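Local coordinates for malate dehydrogenase (Pyrococcus horikoshii, PDB 1V9N), which catalyses the NAD-dependent interconversion of (S)-malate and oxaloacetate as a homodimer of the LDH2/MDH2 oxidoreductase family, at residues A[115-120]-A[283-288]; A[24-29]-A[353-358]. All blocks are in the same frame, centred on the assembly; numbering follows the deposited sequence.

From the N terminus, the chain first runs through helix 16-29, whose last residues meet the C-terminal tail in contact 2, closing a loop of 323 residues. Well within that loop, helix 97-115 leads into strand 117-125, and the start of this strand pairs with the end of strand 278-285 in contact 1, closing a second, smaller loop of 162 residues. The two loops therefore nest without crossing. Contact 1 joins neighbouring strands of the mixed sheet close to the second subunit; contact 2 ties the N-terminal helix 16-29 to the C-terminal tail after helix 342-355. Their centres lie about 38 Å apart, with nearest atoms about 22 Å from each other.

Contact 1. Residues A[115-120]-A[283-288]; sequences TGIGIV and MVIDIE
With CG1 beside its backbone N (chi1 -58°) and a second bend at chi2 (-65°), Ile117 swings CD1 across to Ile285, whereas Met283, present as selenomethionine, sets CG anti to its N (chi1 -179°) and lays it alongside CG1 of Ile119. These pairs sit in an antiparallel ladder between strands 117-125 and 278-285, inner neighbours in the mixed sheet. Ile117 CD1 comes 4.0 Å from Ile285 CG1 and almost as near to CG2, while Ile119 CG1 and Met283 CG are 3.7 Å apart; in each pair the side chains run side by side toward the same face. On that face Ile117 packs on Ile119 of the second subunit, Ile119 on Ile117 of that subunit, and Met283 on Met283 of that subunit. Val284 turns to the other face, against Met105, Ala108 and Ala112 of helix 97-115, opposite Gly118, which adds no side chain there. Gly116, the first residue after that helix and of positive phi, leads the chain into the strand. Gly118 and Val284 form the hydrogen-bonded pair: Gly118 N reaches Val284 O at 3.0 Å, and Val284 N returns to Gly118 O at 2.7 Å. Gly118 O also receives a CA-H contact from Met283. Two residues along, past the non-hydrogen-bonded pair of Ile117 and Ile285, Asp286 N gives a nearly straight bond to Gly116 O at 2.8 Å, and Asp286 CB rests 3.6 Å from Gly116 O.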
ATOM      1  N   THR A 115      20.989  11.187   4.593  1.00 22.49           N
ATOM      2  CA  THR A 115      21.371   9.796   4.367  1.00 20.56           C
ATOM      3  C   THR A 115      20.710   9.140   3.158  1.00 19.87           C
ATOM      4  O   THR A 115      21.118   8.055   2.735  1.00 17.31           O
ATOM      5  CB  THR A 115      21.012   8.941   5.587  1.00 21.53           C
ATOM      6  OG1 THR A 115      19.585   8.808   5.662  1.00 19.65           O
ATOM      7  CG2 THR A 115      21.513   9.603   6.868  1.00 18.69           C
ATOM      8  N   GLY A 116      19.688   9.792   2.616  1.00 17.93           N
ATOM      9  CA  GLY A 116      18.981   9.227   1.483  1.00 16.19           C
ATOM     10  C   GLY A 116      17.626   8.684   1.912  1.00 16.47           C
ATOM     11  O   GLY A 116      16.667   8.735   1.144  1.00 15.17           O
ATOM     12  N   ILE A 117      17.545   8.183   3.144  1.00 15.03           N
ATOM     13  CA  ILE A 117      16.299   7.615   3.670  1.00 16.80           C
ATOM     14  C   ILE A 117      15.926   8.144   5.051  1.00 17.77           C
ATOM     15  O   ILE A 117      16.792   8.384   5.888  1.00 18.49           O
ATOM     16  CB  ILE A 117      16.376   6.069   3.790  1.00 17.58           C
ATOM     17  CG1 ILE A 117      16.676   5.444   2.425  1.00 20.01           C
ATOM     18  CG2 ILE A 117      15.045   5.524   4.325  1.00 17.30           C
ATOM     19  CD1 ILE A 117      15.573   5.652   1.408  1.00 21.15           C
ATOM     20  N   GLY A 118      14.628   8.308   5.284  1.00 18.34           N
ATOM     21  CA  GLY A 118      14.153   8.784   6.570  1.00 16.77           C
ATOM     22  C   GLY A 118      12.826   8.141   6.945  1.00 17.21           C
ATOM     23  O   GLY A 118      11.828   8.320   6.249  1.00 17.20           O
ATOM     24  N   ILE A 119      12.817   7.380   8.032  1.00 15.50           N
ATOM     25  CA  ILE A 119      11.599   6.723   8.500  1.00 16.13           C
ATOM     26  C   ILE A 119      11.328   7.109   9.945  1.00 14.53           C
ATOM     27  O   ILE A 119      12.098   6.780  10.846  1.00 14.19           O
ATOM     28  CB  ILE A 119      11.705   5.179   8.396  1.00 18.96           C
ATOM     29  CG1 ILE A 119      11.718   4.766   6.922  1.00 20.08           C
ATOM     30  CG2 ILE A 119      10.543   4.510   9.141  1.00 18.55           C
ATOM     31  CD1 ILE A 119      11.926   3.276   6.691  1.00 26.62           C
ATOM     32  N   VAL A 120      10.238   7.832  10.162  1.00 12.61           N
ATOM     33  CA  VAL A 120       9.889   8.244  11.509  1.00 13.60           C
ATOM     34  C   VAL A 120       8.515   7.691  11.835  1.00 14.66           C
ATOM     35  O   VAL A 120       7.575   7.821  11.050  1.00 13.11           O
ATOM     36  CB  VAL A 120       9.883   9.785  11.662  1.00 13.15           C
ATOM     37  CG1 VAL A 120       9.449  10.167  13.072  1.00 11.12           C
ATOM     38  CG2 VAL A 120      11.279  10.347  11.386  1.00 14.04           C
HETATM   39  N   MSE A 283       7.631   8.223   6.005  1.00 14.65           N
HETATM   40  CA  MSE A 283       8.789   7.735   5.284  1.00 14.82           C
HETATM   41  C   MSE A 283       9.137   8.682   4.151  1.00 15.82           C
HETATM   42  O   MSE A 283       8.271   9.091   3.370  1.00 13.92           O
HETATM   43  CB  MSE A 283       8.519   6.346   4.722  1.00 19.01           C
HETATM   44  CG  MSE A 283       9.693   5.754   3.979  1.00 27.61           C
HETATM   45 SE   MSE A 283       9.214   4.046   3.256  1.00 40.65          SE
HETATM   46  CE  MSE A 283       9.735   4.317   1.415  1.00 33.66           C
ATOM     47  N   VAL A 284      10.415   9.024   4.062  1.00 12.93           N
ATOM     48  CA  VAL A 284      10.883   9.925   3.022  1.00 13.76           C
ATOM     49  C   VAL A 284      12.049   9.298   2.287  1.00 14.19           C
ATOM     50  O   VAL A 284      12.940   8.701   2.893  1.00 13.52           O
ATOM     51  CB  VAL A 284      11.351  11.277   3.617  1.00 12.98           C
ATOM     52  CG1 VAL A 284      11.821  12.214   2.511  1.00 10.88           C
ATOM     53  CG2 VAL A 284      10.222  11.904   4.405  1.00 11.93           C
ATOM     54  N   ILE A 285      12.032   9.424   0.969  1.00 15.43           N
ATOM     55  CA  ILE A 285      13.115   8.912   0.157  1.00 15.79           C
ATOM     56  C   ILE A 285      13.681  10.112  -0.582  1.00 16.90           C
ATOM     57  O   ILE A 285      12.964  10.780  -1.327  1.00 16.24           O
ATOM     58  CB  ILE A 285      12.620   7.864  -0.866  1.00 15.44           C
ATOM     59  CG1 ILE A 285      12.070   6.631  -0.136  1.00 17.30           C
ATOM     60  CG2 ILE A 285      13.768   7.453  -1.783  1.00 18.07           C
ATOM     61  CD1 ILE A 285      11.523   5.550  -1.076  1.00 15.56           C
ATOM     62  N   ASP A 286      14.956  10.412  -0.354  1.00 17.00           N
ATOM     63  CA  ASP A 286      15.573  11.539  -1.043  1.00 16.63           C
ATOM     64  C   ASP A 286      15.927  11.076  -2.449  1.00 15.41           C
ATOM     65  O   ASP A 286      16.940  10.417  -2.670  1.00 14.34           O
ATOM     66  CB  ASP A 286      16.832  12.017  -0.312  1.00 17.20           C
ATOM     67  CG  ASP A 286      17.495  13.199  -1.011  1.00 17.13           C
ATOM     68  OD1 ASP A 286      16.779  14.150  -1.393  1.00 18.33           O
ATOM     69  OD2 ASP A 286      18.730  13.184  -1.171  1.00 20.27           O
ATOM     70  N   ILE A 287      15.066  11.416  -3.396  1.00 16.74           N
ATOM     71  CA  ILE A 287      15.255  11.028  -4.786  1.00 17.12           C
ATOM     72  C   ILE A 287      16.680  11.222  -5.312  1.00 17.45           C
ATOM     73  O   ILE A 287      17.223  10.332  -5.957  1.00 17.77           O
ATOM     74  CB  ILE A 287      14.261  11.796  -5.680  1.00 16.91           C
ATOM     75  CG1 ILE A 287      12.831  11.348  -5.341  1.00 14.88           C
ATOM     76  CG2 ILE A 287      14.575  11.553  -7.161  1.00 14.82           C
ATOM     77  CD1 ILE A 287      11.750  12.252  -5.917  1.00 13.87           C
ATOM     78  N   GLU A 288      17.278  12.374  -5.023  1.00 17.78           N
ATOM     79  CA  GLU A 288      18.633  12.702  -5.489  1.00 18.99           C
ATOM     80  C   GLU A 288      19.693  11.641  -5.163  1.00 18.87           C
ATOM     81  O   GLU A 288      20.637  11.444  -5.929  1.00 18.90           O
ATOM     82  CB  GLU A 288      19.057  14.063  -4.915  1.00 19.56           C
ATOM     83  CG  GLU A 288      20.356  14.650  -5.482  1.00 19.93           C
ATOM     84  CD  GLU A 288      20.249  15.078  -6.940  1.00 21.61           C
ATOM     85  OE1 GLU A 288      19.121  15.163  -7.474  1.00 22.05           O
ATOM     86  OE2 GLU A 288      21.303  15.344  -7.555  1.00 22.76           O
TER

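Contact 2. Residues A[24-29]-A[353-358]; sequences VRVLTK and KRVGVE
NE and NH2 of Arg25 both bond to the backbone oxygen of Glu358, each lying 3.0 Å from Glu358 O. The oxygen sits at the edge of the guanidinium, 6° out of its plane, yet both donors come from one face of the carbonyl, with NH2 well above its plane. The bend at chi3 (-67°) turns the guanidinium toward the tail. The carboxylate of Glu358 makes no such bond: OE2 lies over a guanidinium face, 4.3 Å from Arg25 NH2, so it probably adds a general electrostatic attraction. With an alanine here, lacking NE and NH2, Glu358 O would lose both donors, and the C-terminal tail would probably be held less firmly against helix 16-29. That tail is directed by a Schellman motif: Gly356, with positive phi, ends helix 342-355, and Val357 N bonds back to Ala352 O, bringing the Val357 side chain round to face helix 16-29. Val357 then divides its branches, CG2 meeting Val26 CG2 at 3.9 Å and CG1 meeting Lys29 CG at 3.7 Å. The aliphatic chain of Lys29 runs by Val357 in the opposite direction and carries CE to 3.3 Å from Val355 O. Deeper in, Val26 also contacts Val64 of helix 60-69 and Ile351 of helix 342-355, while its CG1 stands a looser 4.3 Å from Val355 CG2.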
ATOM      1  N   VAL A  24      -7.237  29.800  13.645  1.00 22.65           N
ATOM      2  CA  VAL A  24      -6.127  30.255  14.476  1.00 23.10           C
ATOM      3  C   VAL A  24      -6.616  31.041  15.697  1.00 23.52           C
ATOM      4  O   VAL A  24      -6.033  30.934  16.781  1.00 23.53           O
ATOM      5  CB  VAL A  24      -5.134  31.123  13.655  1.00 21.60           C
ATOM      6  CG1 VAL A  24      -4.083  31.733  14.571  1.00 21.36           C
ATOM      7  CG2 VAL A  24      -4.451  30.260  12.592  1.00 21.24           C
ATOM      8  N   ARG A  25      -7.679  31.826  15.523  1.00 23.41           N
ATOM      9  CA  ARG A  25      -8.238  32.607  16.630  1.00 24.09           C
ATOM     10  C   ARG A  25      -8.751  31.676  17.720  1.00 22.68           C
ATOM     11  O   ARG A  25      -8.424  31.832  18.896  1.00 23.58           O
ATOM     12  CB  ARG A  25      -9.412  33.477  16.165  1.00 25.69           C
ATOM     13  CG  ARG A  25      -9.039  34.797  15.530  1.00 27.71           C
ATOM     14  CD  ARG A  25     -10.209  35.774  15.623  1.00 27.86           C
ATOM     15  NE  ARG A  25     -11.361  35.373  14.822  1.00 28.36           N
ATOM     16  CZ  ARG A  25     -11.375  35.366  13.492  1.00 28.22           C
ATOM     17  NH1 ARG A  25     -10.298  35.738  12.814  1.00 28.03           N
ATOM     18  NH2 ARG A  25     -12.469  34.996  12.838  1.00 29.52           N
ATOM     19  N   VAL A  26      -9.574  30.717  17.315  1.00 23.01           N
ATOM     20  CA  VAL A  26     -10.155  29.755  18.240  1.00 24.16           C
ATOM     21  C   VAL A  26      -9.084  28.971  18.996  1.00 23.28           C
ATOM     22  O   VAL A  26      -9.109  28.891  20.226  1.00 23.78           O
ATOM     23  CB  VAL A  26     -11.063  28.752  17.493  1.00 23.72           C
ATOM     24  CG1 VAL A  26     -11.574  27.686  18.456  1.00 24.43           C
ATOM     25  CG2 VAL A  26     -12.224  29.482  16.845  1.00 24.57           C
ATOM     26  N   LEU A  27      -8.135  28.406  18.255  1.00 21.98           N
ATOM     27  CA  LEU A  27      -7.077  27.604  18.857  1.00 22.37           C
ATOM     28  C   LEU A  27      -6.175  28.371  19.816  1.00 20.88           C
ATOM     29  O   LEU A  27      -5.852  27.865  20.890  1.00 21.62           O
ATOM     30  CB  LEU A  27      -6.241  26.928  17.764  1.00 21.06           C
ATOM     31  CG  LEU A  27      -7.013  25.927  16.890  1.00 23.28           C
ATOM     32  CD1 LEU A  27      -6.086  25.355  15.833  1.00 20.59           C
ATOM     33  CD2 LEU A  27      -7.587  24.797  17.756  1.00 23.21           C
ATOM     34  N   THR A  28      -5.762  29.580  19.442  1.00 20.14           N
ATOM     35  CA  THR A  28      -4.901  30.357  20.324  1.00 20.63           C
ATOM     36  C   THR A  28      -5.668  30.806  21.567  1.00 20.05           C
ATOM     37  O   THR A  28      -5.094  30.915  22.642  1.00 21.69           O
ATOM     38  CB  THR A  28      -4.289  31.586  19.605  1.00 19.76           C
ATOM     39  OG1 THR A  28      -5.321  32.363  18.983  1.00 22.30           O
ATOM     40  CG2 THR A  28      -3.288  31.124  18.554  1.00 20.56           C
ATOM     41  N   LYS A  29      -6.966  31.050  21.416  1.00 21.04           N
ATOM     42  CA  LYS A  29      -7.815  31.454  22.542  1.00 22.66           C
ATOM     43  C   LYS A  29      -7.890  30.306  23.559  1.00 22.25           C
ATOM     44  O   LYS A  29      -8.092  30.528  24.753  1.00 22.48           O
ATOM     45  CB  LYS A  29      -9.229  31.787  22.049  1.00 22.49           C
ATOM     46  CG  LYS A  29     -10.206  32.220  23.149  1.00 24.95           C
ATOM     47  CD  LYS A  29      -9.815  33.564  23.741  1.00 26.44           C
ATOM     48  CE  LYS A  29     -10.788  34.003  24.827  1.00 28.27           C
ATOM     49  NZ  LYS A  29     -10.390  35.305  25.415  1.00 31.61           N
ATOM     50  N   LYS A 353     -18.614  31.674  19.686  1.00 27.28           N
ATOM     51  CA  LYS A 353     -19.344  32.272  20.802  1.00 30.05           C
ATOM     52  C   LYS A 353     -18.905  31.638  22.121  1.00 28.98           C
ATOM     53  O   LYS A 353     -18.638  32.337  23.097  1.00 30.41           O
ATOM     54  CB  LYS A 353     -20.853  32.076  20.615  1.00 32.60           C
ATOM     55  CG  LYS A 353     -21.402  32.704  19.344  1.00 38.53           C
ATOM     56  CD  LYS A 353     -22.816  32.237  19.054  1.00 40.70           C
ATOM     57  CE  LYS A 353     -23.306  32.783  17.720  1.00 43.62           C
ATOM     58  NZ  LYS A 353     -24.676  32.307  17.390  1.00 45.42           N
ATOM     59  N   ARG A 354     -18.826  30.310  22.141  1.00 27.47           N
ATOM     60  CA  ARG A 354     -18.416  29.584  23.339  1.00 26.19           C
ATOM     61  C   ARG A 354     -17.047  30.016  23.852  1.00 26.44           C
ATOM     62  O   ARG A 354     -16.890  30.322  25.032  1.00 27.76           O
ATOM     63  CB  ARG A 354     -18.386  28.078  23.064  1.00 24.65           C
ATOM     64  CG  ARG A 354     -17.915  27.240  24.243  1.00 22.67           C
ATOM     65  CD  ARG A 354     -17.864  25.755  23.892  1.00 22.14           C
ATOM     66  NE  ARG A 354     -17.611  24.914  25.063  1.00 21.57           N
ATOM     67  CZ  ARG A 354     -17.147  23.669  25.002  1.00 24.87           C
ATOM     68  NH1 ARG A 354     -16.879  23.114  23.824  1.00 25.12           N
ATOM     69  NH2 ARG A 354     -16.949  22.974  26.117  1.00 21.35           N
ATOM     70  N   VAL A 355     -16.054  30.031  22.965  1.00 25.02           N
ATOM     71  CA  VAL A 355     -14.697  30.399  23.350  1.00 25.00           C
ATOM     72  C   VAL A 355     -14.494  31.907  23.438  1.00 25.37           C
ATOM     73  O   VAL A 355     -13.518  32.373  24.019  1.00 26.51           O
ATOM     74  CB  VAL A 355     -13.657  29.802  22.368  1.00 25.84           C
ATOM     75  CG1 VAL A 355     -13.797  28.291  22.327  1.00 23.69           C
ATOM     76  CG2 VAL A 355     -13.843  30.395  20.977  1.00 26.45           C
ATOM     77  N   GLY A 356     -15.406  32.667  22.847  1.00 26.37           N
ATOM     78  CA  GLY A 356     -15.307  34.114  22.910  1.00 28.34           C
ATOM     79  C   GLY A 356     -14.418  34.813  21.899  1.00 28.86           C
ATOM     80  O   GLY A 356     -13.582  35.629  22.279  1.00 28.55           O
ATOM     81  N   VAL A 357     -14.589  34.497  20.615  1.00 29.78           N
ATOM     82  CA  VAL A 357     -13.813  35.134  19.549  1.00 29.38           C
ATOM     83  C   VAL A 357     -14.724  35.455  18.369  1.00 30.13           C
ATOM     84  O   VAL A 357     -15.833  34.930  18.273  1.00 28.28           O
ATOM     85  CB  VAL A 357     -12.652  34.227  19.027  1.00 28.54           C
ATOM     86  CG1 VAL A 357     -11.680  33.921  20.150  1.00 28.88           C
ATOM     87  CG2 VAL A 357     -13.208  32.947  18.423  1.00 25.37           C
ATOM     88  N   GLU A 358     -14.255  36.322  17.476  1.00 32.52           N
ATOM     89  CA  GLU A 358     -15.027  36.689  16.293  1.00 34.55           C
ATOM     90  C   GLU A 358     -15.223  35.439  15.440  1.00 34.06           C
ATOM     91  O   GLU A 358     -14.275  34.689  15.204  1.00 33.11           O
ATOM     92  CB  GLU A 358     -14.284  37.746  15.468  1.00 36.66           C
ATOM     93  CG  GLU A 358     -15.084  38.274  14.281  1.00 41.81           C
ATOM     94  CD  GLU A 358     -14.226  39.028  13.273  1.00 45.48           C
ATOM     95  OE1 GLU A 358     -13.407  39.876  13.695  1.00 47.13           O
ATOM     96  OE2 GLU A 358     -14.378  38.775  12.056  1.00 45.78           O
TER